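Local atomic coordinates of ThermoDBP-single stranded DNA binding protein (Thermoproteus tenax, PDB entry 3TEK), a protein that binds single-stranded DNA and appears to replace the canonical single-stranded DNA-binding protein in the Thermoproteales. Residues Y44-G48 with R49-F53; A59-G62 with S63-Q67; D71-N74 with I75-R78; K98-E102 with E103-R107. One frame throughout, in Å; residues are numbered along the deposited sequence.

All four contacts are local, each made within one continuous run of chain, and they follow one another in series without nesting or crossing. Interaction 1 closes the tight turn of the loop between helices 37-41 and 52-68 and runs into the start of the second. Interaction 2 lies further along helix 52-68, where it packs on the antiparallel sheet. After a short connection, interaction 3 lies within helix 71-79 and touches interaction 2 through the Arg65-Glu73 salt bridge and through Phe76 against Ala61 and Leu64. Interaction 4, near the end of helix 83-108, lies on the opposite side of the chain's centre from 2 and 3, its centre about 35 Å from that of interaction 3.

Interaction 1: Y44-G48 with R49-F53; sequences YGPGG and RPEFF
Glu51 lies across the ring of Pro46 where a glycine-rich loop folds back on itself in a beta turn, just before helix 52-68. The CB of Glu51 stays at the margin of the contact, and the touching begins one atom further out. CG sits 3.8 Å from Pro46 CD, and the carboxyl carbon CD is equally close to that same ring atom. Beyond it OE2 still passes 3.9 Å from Pro46 CD before it pairs in a salt bridge with Arg39 of helix 37-41. With CG turned opposite the backbone N (chi1 -152°) and the chain extended from there, the aliphatic part of the side chain runs obliquely over the proline while the charge reaches the preceding helix.

The turn itself spans Pro46 to Arg49. Gly47 has a positive phi, which suits glycine, and the backbone resembles a distorted type II' turn. Its closing bond is weak, with Arg49 N 3.4 Å from Pro46 O and an N-H...O angle of 138°. The same oxygen is also met by Arg49 CB at 3.4 Å, while Arg49 CG lies 3.7 Å from Pro46 O. The rest of the arginine bends at chi3 and carries its guanidinium away from the loop. Further along, Phe52 and Phe53 both meet Phe93 of helix 83-108. Within the turn, Gly45 CA lies 3.3 Å from Arg49 O.

Interaction 2: A59-G62 with S63-Q67; sequences AVAG and SLREQ
The guanidinium of Arg65 lies back over the preceding turn of its own helix, with Ala61 O 3.8 Å above one face and offset toward the rim. Ala61 CB meets NH2 at 3.6 Å, and NH1 approaches Gly62 CA obliquely at 3.5 Å. The bend at chi3 brings the flat group back over these two small residues, whose lack of bulk probably lets it lie close to the backbone. Its NE makes a salt bridge to Glu73 of helix 71-79, which helps to hold the guanidinium and links the two helices.

The carbonyl of Ala59 is gripped twice. Ser63 N reaches its oxygen at 3.0 Å in the usual helical bond, and Ser63 OG donates to it at 2.8 Å from the opposite face of the carbonyl plane. Placing OG beside the backbone N (chi1 -57°) folds the hydroxyl back along the helix, so this buried group is satisfied by a carbonyl of its own helix. Elsewhere on the helix Val60 and Leu64 run side by side, with CG1 of the valine 3.9 Å from CD1 of the leucine, and both side chains reach Leu124. Ala59 and Ser63 instead face strands 13-20 and 23-31. With Ala59, Val60, Ser63 and Leu64 toward the sheet and Arg65 and Glu66 on the exposed side, this is an amphipathic alpha-helix packed on an antiparallel sheet.

Interaction 3: D71-N74 with I75-R78; sequences DGEN and IFNR
Asn77 N donates to Glu73 O at 2.9 Å, the shortest of four regular bonds that build helix 71-79, a short alpha-helix packed against the end of helix 52-68. The Asn77 side chain folds back toward the same carbonyl, its CB and CG both in contact with that oxygen, while ND2 stays near it without hydrogen-bonding to it.

Glu73 points its own side chain along the helix. With CG opposite the backbone N (chi1 -164°) and a bend at chi2, OE2 comes to 4.1 Å from Phe76 CD2, an approach oblique to the ring. OE2 and Asn77 OD1, 3.9 Å apart, are merely neighbours, with carboxylate and amide planes almost perpendicular (88°); the acid's sound polar partner is Arg65, through OE1. Phe76 and Ile75 send their side chains to helix 52-68, where Phe76 meets Ala61 and Leu64 and Ile75 meets Leu64 and Phe68. On the way out, Ile75 CG1 lies 3.4 Å from Asp71 O. Arg78 ties the later turn to the carbonyls of Pro126 and Asp127 in the hairpin loop of the sheet. Three residues apart, Asn74 ND2 donates to Asp71 OD2 at 2.6 Å, coming from above the carboxylate plane.

Interaction 4: K98-E102 with E103-R107; sequences KWFFE and EAVPR
The helix widens into a pi-type turn through two bonds between residues five apart, Ala104 N to Trp99 O and Val105 N to Phe100 O, both 2.9 Å, while Glu103 N keeps the alpha-helical bond to Trp99 O, bent at 141°; there is also a kink at Pro106, and the axes of 98-102 and 103-107 differ in direction by 22°.

The widened register brings side chains five apart into contact. Ala104 CB sits over a face of the Trp99 indole in a CH-pi contact, 4.1 Å from the centroid of the six-membered ring. Val105 does the same for the next ring: its CG2, placed beside the backbone N, rests 3.9 Å from the Phe100 centroid. Glu103 crosses Trp99 nearly at a right angle, its CD 3.7 Å from Trp99 CD1, with the carboxylate plane turned 78° from the indole. Phe100 in turn sets CD2 over the centre of the Phe101 ring. Pro106, with no N-H to offer the turn before, packs its CD 3.4 Å from Phe101 O. On the side facing the sheet, Trp99 packs on Thr138 and Leu140 of strand 131-142 and Phe100 meets Phe116 of strand 116-124. Phe100 and Phe101 also both touch Ala37 of helix 37-41.

Interaction 1: Y44-G48 with R49-F53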
loop_
_atom_site.group_PDB
_atom_site.type_symbol
_atom_site.label_atom_id
_atom_site.label_comp_id
_atom_site.label_asym_id
_atom_site.label_seq_id
_atom_site.Cartn_x
_atom_site.Cartn_y
_atom_site.Cartn_z
ATOM N N TYR A 44 -11.021 4.285 -12.663
ATOM C CA TYR A 44 -11.746 3.069 -13.080
ATOM C C TYR A 44 -12.005 2.086 -11.930
ATOM O O TYR A 44 -12.701 1.086 -12.112
ATOM C CB TYR A 44 -10.999 2.347 -14.211
ATOM C CG TYR A 44 -10.971 3.100 -15.529
ATOM C CD1 TYR A 44 -12.070 3.083 -16.387
ATOM C CD2 TYR A 44 -9.839 3.814 -15.925
ATOM C CE1 TYR A 44 -12.044 3.767 -17.603
ATOM C CE2 TYR A 44 -9.802 4.502 -17.135
ATOM C CZ TYR A 44 -10.906 4.473 -17.970
ATOM O OH TYR A 44 -10.876 5.149 -19.169
ATOM N N GLY A 45 -11.441 2.364 -10.757
ATOM C CA GLY A 45 -11.666 1.525 -9.586
ATOM C C GLY A 45 -13.031 1.812 -8.985
ATOM O O GLY A 45 -13.706 2.745 -9.423
ATOM N N PRO A 46 -13.450 1.012 -7.978
ATOM C CA PRO A 46 -14.715 1.204 -7.259
ATOM C C PRO A 46 -15.094 2.676 -7.042
ATOM O O PRO A 46 -14.283 3.472 -6.566
ATOM C CB PRO A 46 -14.460 0.499 -5.924
ATOM C CG PRO A 46 -13.450 -0.569 -6.235
ATOM C CD PRO A 46 -12.769 -0.221 -7.537
ATOM N N GLY A 47 -16.331 3.014 -7.385
ATOM C CA GLY A 47 -16.736 4.403 -7.539
ATOM C C GLY A 47 -16.109 4.909 -8.823
ATOM O O GLY A 47 -16.014 4.172 -9.806
ATOM N N GLY A 48 -15.684 6.166 -8.822
ATOM C CA GLY A 48 -14.830 6.692 -9.887
ATOM C C GLY A 48 -13.464 6.967 -9.294
ATOM O O GLY A 48 -12.816 7.951 -9.637
ATOM N N ARG A 49 -13.024 6.075 -8.410
ATOM C CA ARG A 49 -11.936 6.374 -7.479
ATOM C C ARG A 49 -10.725 5.442 -7.621
ATOM O O ARG A 49 -10.863 4.301 -8.082
ATOM C CB ARG A 49 -12.457 6.285 -6.041
ATOM C CG ARG A 49 -13.766 7.037 -5.794
ATOM C CD ARG A 49 -14.071 7.190 -4.301
ATOM N NE ARG A 49 -12.890 7.594 -3.535
ATOM C CZ ARG A 49 -12.359 8.817 -3.527
ATOM N NH1 ARG A 49 -12.895 9.802 -4.239
ATOM N NH2 ARG A 49 -11.278 9.057 -2.792
ATOM N N PRO A 50 -9.527 5.932 -7.232
ATOM C CA PRO A 50 -8.399 5.041 -7.042
ATOM C C PRO A 50 -8.709 3.987 -5.985
ATOM O O PRO A 50 -9.134 4.314 -4.876
ATOM C CB PRO A 50 -7.292 5.978 -6.560
ATOM C CG PRO A 50 -7.605 7.254 -7.173
ATOM C CD PRO A 50 -9.104 7.341 -7.160
ATOM N N GLU A 51 -8.502 2.726 -6.346
ATOM C CA GLU A 51 -8.722 1.618 -5.420
ATOM C C GLU A 51 -7.648 1.630 -4.333
ATOM O O GLU A 51 -7.849 1.090 -3.250
ATOM C CB GLU A 51 -8.694 0.291 -6.173
ATOM C CG GLU A 51 -9.532 -0.802 -5.541
ATOM C CD GLU A 51 -9.615 -2.052 -6.406
ATOM O OE1 GLU A 51 -10.030 -3.104 -5.870
ATOM O OE2 GLU A 51 -9.268 -1.980 -7.614
ATOM N N PHE A 52 -6.525 2.270 -4.645
ATOM C CA PHE A 52 -5.359 2.319 -3.777
ATOM C C PHE A 52 -5.706 2.491 -2.306
ATOM O O PHE A 52 -5.226 1.739 -1.459
ATOM C CB PHE A 52 -4.441 3.455 -4.181
ATOM C CG PHE A 52 -3.229 3.569 -3.317
ATOM C CD1 PHE A 52 -2.072 2.863 -3.625
ATOM C CD2 PHE A 52 -3.238 4.356 -2.183
ATOM C CE1 PHE A 52 -0.940 2.972 -2.829
ATOM C CE2 PHE A 52 -2.113 4.452 -1.378
ATOM C CZ PHE A 52 -0.968 3.754 -1.701
ATOM N N PHE A 53 -6.526 3.493 -2.025
ATOM C CA PHE A 53 -6.797 3.921 -0.651
ATOM C C PHE A 53 -7.621 2.922 0.142
ATOM O O PHE A 53 -7.358 2.669 1.327
ATOM C CB PHE A 53 -7.435 5.312 -0.675
ATOM C CG PHE A 53 -6.460 6.381 -1.087
ATOM C CD1 PHE A 53 -5.442 6.758 -0.225
ATOM C CD2 PHE A 53 -6.503 6.945 -2.342
ATOM C CE1 PHE A 53 -4.514 7.729 -0.597
ATOM C CE2 PHE A 53 -5.572 7.914 -2.727
ATOM C CZ PHE A 53 -4.576 8.285 -1.868
#

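Interaction 2: A59-G62 with S63-Q67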
loop_
_atom_site.group_PDB
_atom_site.type_symbol
_atom_site.label_atom_id
_atom_site.label_comp_id
_atom_site.label_asym_id
_atom_site.label_seq_id
_atom_site.Cartn_x
_atom_site.Cartn_y
_atom_site.Cartn_z
ATOM N N ALA A 59 -5.546 -2.972 4.439
ATOM C CA ALA A 59 -4.256 -3.523 4.834
ATOM C C ALA A 59 -3.836 -3.038 6.235
ATOM O O ALA A 59 -3.373 -3.830 7.051
ATOM C CB ALA A 59 -3.159 -3.192 3.779
ATOM N N VAL A 60 -4.029 -1.751 6.514
ATOM C CA VAL A 60 -3.650 -1.206 7.828
ATOM C C VAL A 60 -4.551 -1.732 8.929
ATOM O O VAL A 60 -4.066 -2.168 9.975
ATOM C CB VAL A 60 -3.623 0.317 7.764
ATOM C CG1 VAL A 60 -3.451 0.929 9.123
ATOM C CG2 VAL A 60 -2.501 0.744 6.752
ATOM N N ALA A 61 -5.853 -1.681 8.713
ATOM C CA ALA A 61 -6.837 -2.062 9.745
ATOM C C ALA A 61 -6.658 -3.527 10.054
ATOM O O ALA A 61 -6.622 -3.907 11.222
ATOM C CB ALA A 61 -8.261 -1.804 9.265
ATOM N N GLY A 62 -6.530 -4.336 8.997
ATOM C CA GLY A 62 -6.290 -5.770 9.123
ATOM C C GLY A 62 -5.023 -6.087 9.901
ATOM O O GLY A 62 -5.043 -6.931 10.780
ATOM N N SER A 63 -3.922 -5.402 9.584
ATOM C CA SER A 63 -2.672 -5.611 10.325
ATOM C C SER A 63 -2.807 -5.193 11.808
ATOM O O SER A 63 -2.257 -5.847 12.683
ATOM C CB SER A 63 -1.505 -4.887 9.672
ATOM O OG SER A 63 -1.340 -5.303 8.312
ATOM N N LEU A 64 -3.531 -4.120 12.084
ATOM C CA LEU A 64 -3.695 -3.698 13.458
ATOM C C LEU A 64 -4.469 -4.731 14.296
ATOM O O LEU A 64 -4.108 -5.010 15.432
ATOM C CB LEU A 64 -4.343 -2.313 13.534
ATOM C CG LEU A 64 -3.408 -1.140 13.183
ATOM C CD1 LEU A 64 -4.198 0.085 12.901
ATOM C CD2 LEU A 64 -2.353 -0.862 14.273
ATOM N N ARG A 65 -5.519 -5.276 13.712
ATOM C CA ARG A 65 -6.271 -6.367 14.315
ATOM C C ARG A 65 -5.409 -7.598 14.552
ATOM O O ARG A 65 -5.485 -8.191 15.619
ATOM C CB ARG A 65 -7.455 -6.766 13.430
ATOM C CG ARG A 65 -8.541 -5.743 13.398
ATOM C CD ARG A 65 -9.822 -6.271 12.713
ATOM N NE ARG A 65 -10.457 -5.193 11.949
ATOM C CZ ARG A 65 -10.388 -5.032 10.626
ATOM N NH1 ARG A 65 -9.750 -5.916 9.856
ATOM N NH2 ARG A 65 -11.003 -3.990 10.069
ATOM N N GLU A 66 -4.620 -7.977 13.539
ATOM C CA GLU A 66 -3.689 -9.123 13.635
ATOM C C GLU A 66 -2.760 -8.967 14.823
ATOM O O GLU A 66 -2.676 -9.838 15.707
ATOM C CB GLU A 66 -2.822 -9.216 12.384
ATOM C CG GLU A 66 -3.394 -10.038 11.280
ATOM C CD GLU A 66 -3.113 -11.527 11.479
ATOM O OE1 GLU A 66 -1.930 -11.893 11.719
ATOM O OE2 GLU A 66 -4.077 -12.320 11.388
ATOM N N GLN A 67 -2.077 -7.830 14.859
ATOM C CA GLN A 67 -1.041 -7.628 15.859
ATOM C C GLN A 67 -1.523 -7.271 17.276
ATOM O O GLN A 67 -0.898 -7.699 18.244
ATOM C CB GLN A 67 -0.018 -6.599 15.358
ATOM C CG GLN A 67 0.689 -7.062 14.082
ATOM C CD GLN A 67 1.197 -8.493 14.172
ATOM O OE1 GLN A 67 1.671 -8.939 15.224
ATOM N NE2 GLN A 67 1.112 -9.216 13.062
#

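Interaction 3: D71-N74 with I75-R78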
loop_
_atom_site.group_PDB
_atom_site.type_symbol
_atom_site.label_atom_id
_atom_site.label_comp_id
_atom_site.label_asym_id
_atom_site.label_seq_id
_atom_site.Cartn_x
_atom_site.Cartn_y
_atom_site.Cartn_z
ATOM N N ASP A 71 -8.730 -4.498 20.109
ATOM C CA ASP A 71 -8.352 -3.081 20.330
ATOM C C ASP A 71 -7.606 -2.492 19.111
ATOM O O ASP A 71 -7.494 -1.289 18.982
ATOM C CB ASP A 71 -7.524 -2.859 21.616
ATOM C CG ASP A 71 -7.580 -1.380 22.119
ATOM O OD1 ASP A 71 -6.526 -0.707 22.209
ATOM O OD2 ASP A 71 -8.689 -0.871 22.400
ATOM N N GLY A 72 -7.100 -3.349 18.237
ATOM C CA GLY A 72 -6.578 -2.928 16.950
ATOM C C GLY A 72 -7.560 -2.064 16.190
ATOM O O GLY A 72 -7.167 -1.074 15.578
ATOM N N GLU A 73 -8.852 -2.404 16.261
ATOM C CA GLU A 73 -9.874 -1.582 15.627
ATOM C C GLU A 73 -10.001 -0.171 16.259
ATOM O O GLU A 73 -10.253 0.794 15.559
ATOM C CB GLU A 73 -11.223 -2.325 15.601
ATOM C CG GLU A 73 -12.268 -1.726 14.628
ATOM C CD GLU A 73 -11.833 -1.708 13.142
ATOM O OE1 GLU A 73 -10.891 -2.439 12.752
ATOM O OE2 GLU A 73 -12.449 -0.950 12.355
ATOM N N ASN A 74 -9.809 -0.055 17.572
ATOM C CA ASN A 74 -9.785 1.261 18.234
ATOM C C ASN A 74 -8.604 2.114 17.779
ATOM O O ASN A 74 -8.733 3.314 17.621
ATOM C CB ASN A 74 -9.747 1.096 19.748
ATOM C CG ASN A 74 -11.029 0.511 20.280
ATOM O OD1 ASN A 74 -12.105 0.915 19.880
ATOM N ND2 ASN A 74 -10.922 -0.431 21.180
ATOM N N ILE A 75 -7.454 1.467 17.598
ATOM C CA ILE A 75 -6.243 2.151 17.165
ATOM C C ILE A 75 -6.544 2.680 15.785
ATOM O O ILE A 75 -6.342 3.854 15.509
ATOM C CB ILE A 75 -5.012 1.221 17.105
ATOM C CG1 ILE A 75 -4.732 0.562 18.472
ATOM C CG2 ILE A 75 -3.777 2.009 16.673
ATOM C CD1 ILE A 75 -3.549 -0.448 18.487
ATOM N N PHE A 76 -7.059 1.810 14.931
ATOM C CA PHE A 76 -7.361 2.193 13.556
ATOM C C PHE A 76 -8.346 3.357 13.455
ATOM O O PHE A 76 -8.134 4.299 12.674
ATOM C CB PHE A 76 -7.894 1.021 12.746
ATOM C CG PHE A 76 -8.148 1.371 11.310
ATOM C CD1 PHE A 76 -7.093 1.703 10.471
ATOM C CD2 PHE A 76 -9.437 1.385 10.805
ATOM C CE1 PHE A 76 -7.318 2.058 9.162
ATOM C CE2 PHE A 76 -9.680 1.716 9.493
ATOM C CZ PHE A 76 -8.616 2.057 8.660
ATOM N N ASN A 77 -9.421 3.268 14.231
ATOM C CA ASN A 77 -10.441 4.323 14.241
ATOM C C ASN A 77 -9.891 5.672 14.677
ATOM O O ASN A 77 -10.269 6.692 14.128
ATOM C CB ASN A 77 -11.651 3.909 15.096
ATOM C CG ASN A 77 -12.559 2.940 14.371
ATOM O OD1 ASN A 77 -12.553 2.886 13.141
ATOM N ND2 ASN A 77 -13.332 2.155 15.126
ATOM N N ARG A 78 -8.969 5.667 15.636
ATOM C CA ARG A 78 -8.288 6.891 16.007
ATOM C C ARG A 78 -7.414 7.447 14.870
ATOM O O ARG A 78 -7.529 8.615 14.513
ATOM C CB ARG A 78 -7.418 6.674 17.221
ATOM C CG ARG A 78 -6.599 7.898 17.576
ATOM C CD ARG A 78 -5.991 7.736 18.927
ATOM N NE ARG A 78 -5.114 6.576 18.976
ATOM C CZ ARG A 78 -3.858 6.542 18.520
ATOM N NH1 ARG A 78 -3.300 7.608 17.936
ATOM N NH2 ARG A 78 -3.152 5.419 18.634
#

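Interaction 4: K98-E102 with E103-R107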
loop_
_atom_site.group_PDB
_atom_site.type_symbol
_atom_site.label_atom_id
_atom_site.label_comp_id
_atom_site.label_asym_id
_atom_site.label_seq_id
_atom_site.Cartn_x
_atom_site.Cartn_y
_atom_site.Cartn_z
ATOM N N LYS A 98 4.340 7.778 -8.757
ATOM C CA LYS A 98 5.504 8.351 -9.437
ATOM C C LYS A 98 6.516 7.258 -9.828
ATOM O O LYS A 98 7.025 7.205 -10.947
ATOM C CB LYS A 98 6.180 9.385 -8.532
ATOM C CG LYS A 98 7.247 10.221 -9.258
ATOM C CD LYS A 98 7.673 11.475 -8.467
ATOM C CE LYS A 98 9.043 11.328 -7.801
ATOM N NZ LYS A 98 9.618 12.650 -7.355
ATOM N N TRP A 99 6.837 6.408 -8.876
ATOM C CA TRP A 99 7.668 5.257 -9.158
ATOM C C TRP A 99 7.114 4.427 -10.346
ATOM O O TRP A 99 7.889 4.025 -11.216
ATOM C CB TRP A 99 7.813 4.382 -7.910
ATOM C CG TRP A 99 8.472 3.119 -8.214
ATOM C CD1 TRP A 99 9.807 2.919 -8.367
ATOM C CD2 TRP A 99 7.836 1.859 -8.455
ATOM N NE1 TRP A 99 10.048 1.600 -8.686
ATOM C CE2 TRP A 99 8.857 0.927 -8.748
ATOM C CE3 TRP A 99 6.509 1.430 -8.446
ATOM C CZ2 TRP A 99 8.591 -0.430 -9.026
ATOM C CZ3 TRP A 99 6.236 0.088 -8.702
ATOM C CH2 TRP A 99 7.274 -0.823 -9.003
ATOM N N PHE A 100 5.798 4.189 -10.380
ATOM C CA PHE A 100 5.211 3.328 -11.427
ATOM C C PHE A 100 5.324 3.964 -12.790
ATOM O O PHE A 100 5.759 3.345 -13.733
ATOM C CB PHE A 100 3.743 3.043 -11.176
ATOM C CG PHE A 100 3.115 2.202 -12.249
ATOM C CD1 PHE A 100 3.331 0.833 -12.287
ATOM C CD2 PHE A 100 2.356 2.783 -13.242
ATOM C CE1 PHE A 100 2.752 0.032 -13.295
ATOM C CE2 PHE A 100 1.772 2.009 -14.273
ATOM C CZ PHE A 100 1.970 0.629 -14.301
ATOM N N PHE A 101 4.938 5.225 -12.887
ATOM C CA PHE A 101 4.919 5.879 -14.172
ATOM C C PHE A 101 6.282 6.314 -14.631
ATOM O O PHE A 101 6.561 6.251 -15.812
ATOM C CB PHE A 101 3.945 7.045 -14.175
ATOM C CG PHE A 101 2.528 6.612 -14.229
ATOM C CD1 PHE A 101 1.999 6.106 -15.408
ATOM C CD2 PHE A 101 1.720 6.673 -13.091
ATOM C CE1 PHE A 101 0.689 5.676 -15.471
ATOM C CE2 PHE A 101 0.398 6.268 -13.148
ATOM C CZ PHE A 101 -0.121 5.754 -14.334
ATOM N N GLU A 102 7.134 6.742 -13.713
ATOM C CA GLU A 102 8.405 7.346 -14.105
ATOM C C GLU A 102 9.586 6.378 -14.088
ATOM O O GLU A 102 10.608 6.658 -14.719
ATOM C CB GLU A 102 8.718 8.554 -13.236
ATOM C CG GLU A 102 7.672 9.644 -13.355
ATOM C CD GLU A 102 8.051 10.949 -12.668
ATOM O OE1 GLU A 102 7.133 11.774 -12.454
ATOM O OE2 GLU A 102 9.244 11.160 -12.350
ATOM N N GLU A 103 9.459 5.257 -13.372
ATOM C CA GLU A 103 10.524 4.266 -13.325
ATOM C C GLU A 103 10.074 2.910 -13.867
ATOM O O GLU A 103 10.684 2.383 -14.783
ATOM C CB GLU A 103 11.081 4.130 -11.907
ATOM C CG GLU A 103 11.861 5.347 -11.427
ATOM C CD GLU A 103 12.194 5.262 -9.947
ATOM O OE1 GLU A 103 11.633 6.049 -9.147
ATOM O OE2 GLU A 103 13.004 4.392 -9.572
ATOM N N ALA A 104 9.028 2.326 -13.297
ATOM C CA ALA A 104 8.587 0.972 -13.735
ATOM C C ALA A 104 8.180 0.902 -15.226
ATOM O O ALA A 104 8.628 0.017 -15.974
ATOM C CB ALA A 104 7.456 0.462 -12.862
ATOM N N VAL A 105 7.308 1.817 -15.631
ATOM C CA VAL A 105 6.799 1.889 -16.994
ATOM C C VAL A 105 7.916 1.941 -18.063
ATOM O O VAL A 105 7.983 1.046 -18.917
ATOM C CB VAL A 105 5.766 3.024 -17.160
ATOM C CG1 VAL A 105 5.564 3.340 -18.643
ATOM C CG2 VAL A 105 4.425 2.630 -16.490
ATOM N N PRO A 106 8.819 2.939 -18.000
ATOM C CA PRO A 106 9.891 2.917 -18.997
ATOM C C PRO A 106 10.823 1.719 -18.819
ATOM O O PRO A 106 11.313 1.189 -19.803
ATOM C CB PRO A 106 10.648 4.239 -18.740
ATOM C CG PRO A 106 9.686 5.101 -18.026
ATOM C CD PRO A 106 8.853 4.172 -17.195
ATOM N N ARG A 107 11.065 1.300 -17.572
ATOM C CA ARG A 107 11.940 0.163 -17.328
ATOM C C ARG A 107 11.459 -1.104 -18.012
ATOM O O ARG A 107 12.249 -1.850 -18.577
ATOM C CB ARG A 107 12.091 -0.117 -15.829
ATOM C CG ARG A 107 12.788 -1.430 -15.463
ATOM C CD ARG A 107 14.226 -1.480 -15.947
ATOM N NE ARG A 107 14.915 -2.729 -15.578
ATOM C CZ ARG A 107 14.902 -3.868 -16.283
ATOM N NH1 ARG A 107 14.223 -3.971 -17.432
ATOM N NH2 ARG A 107 15.577 -4.925 -15.839
#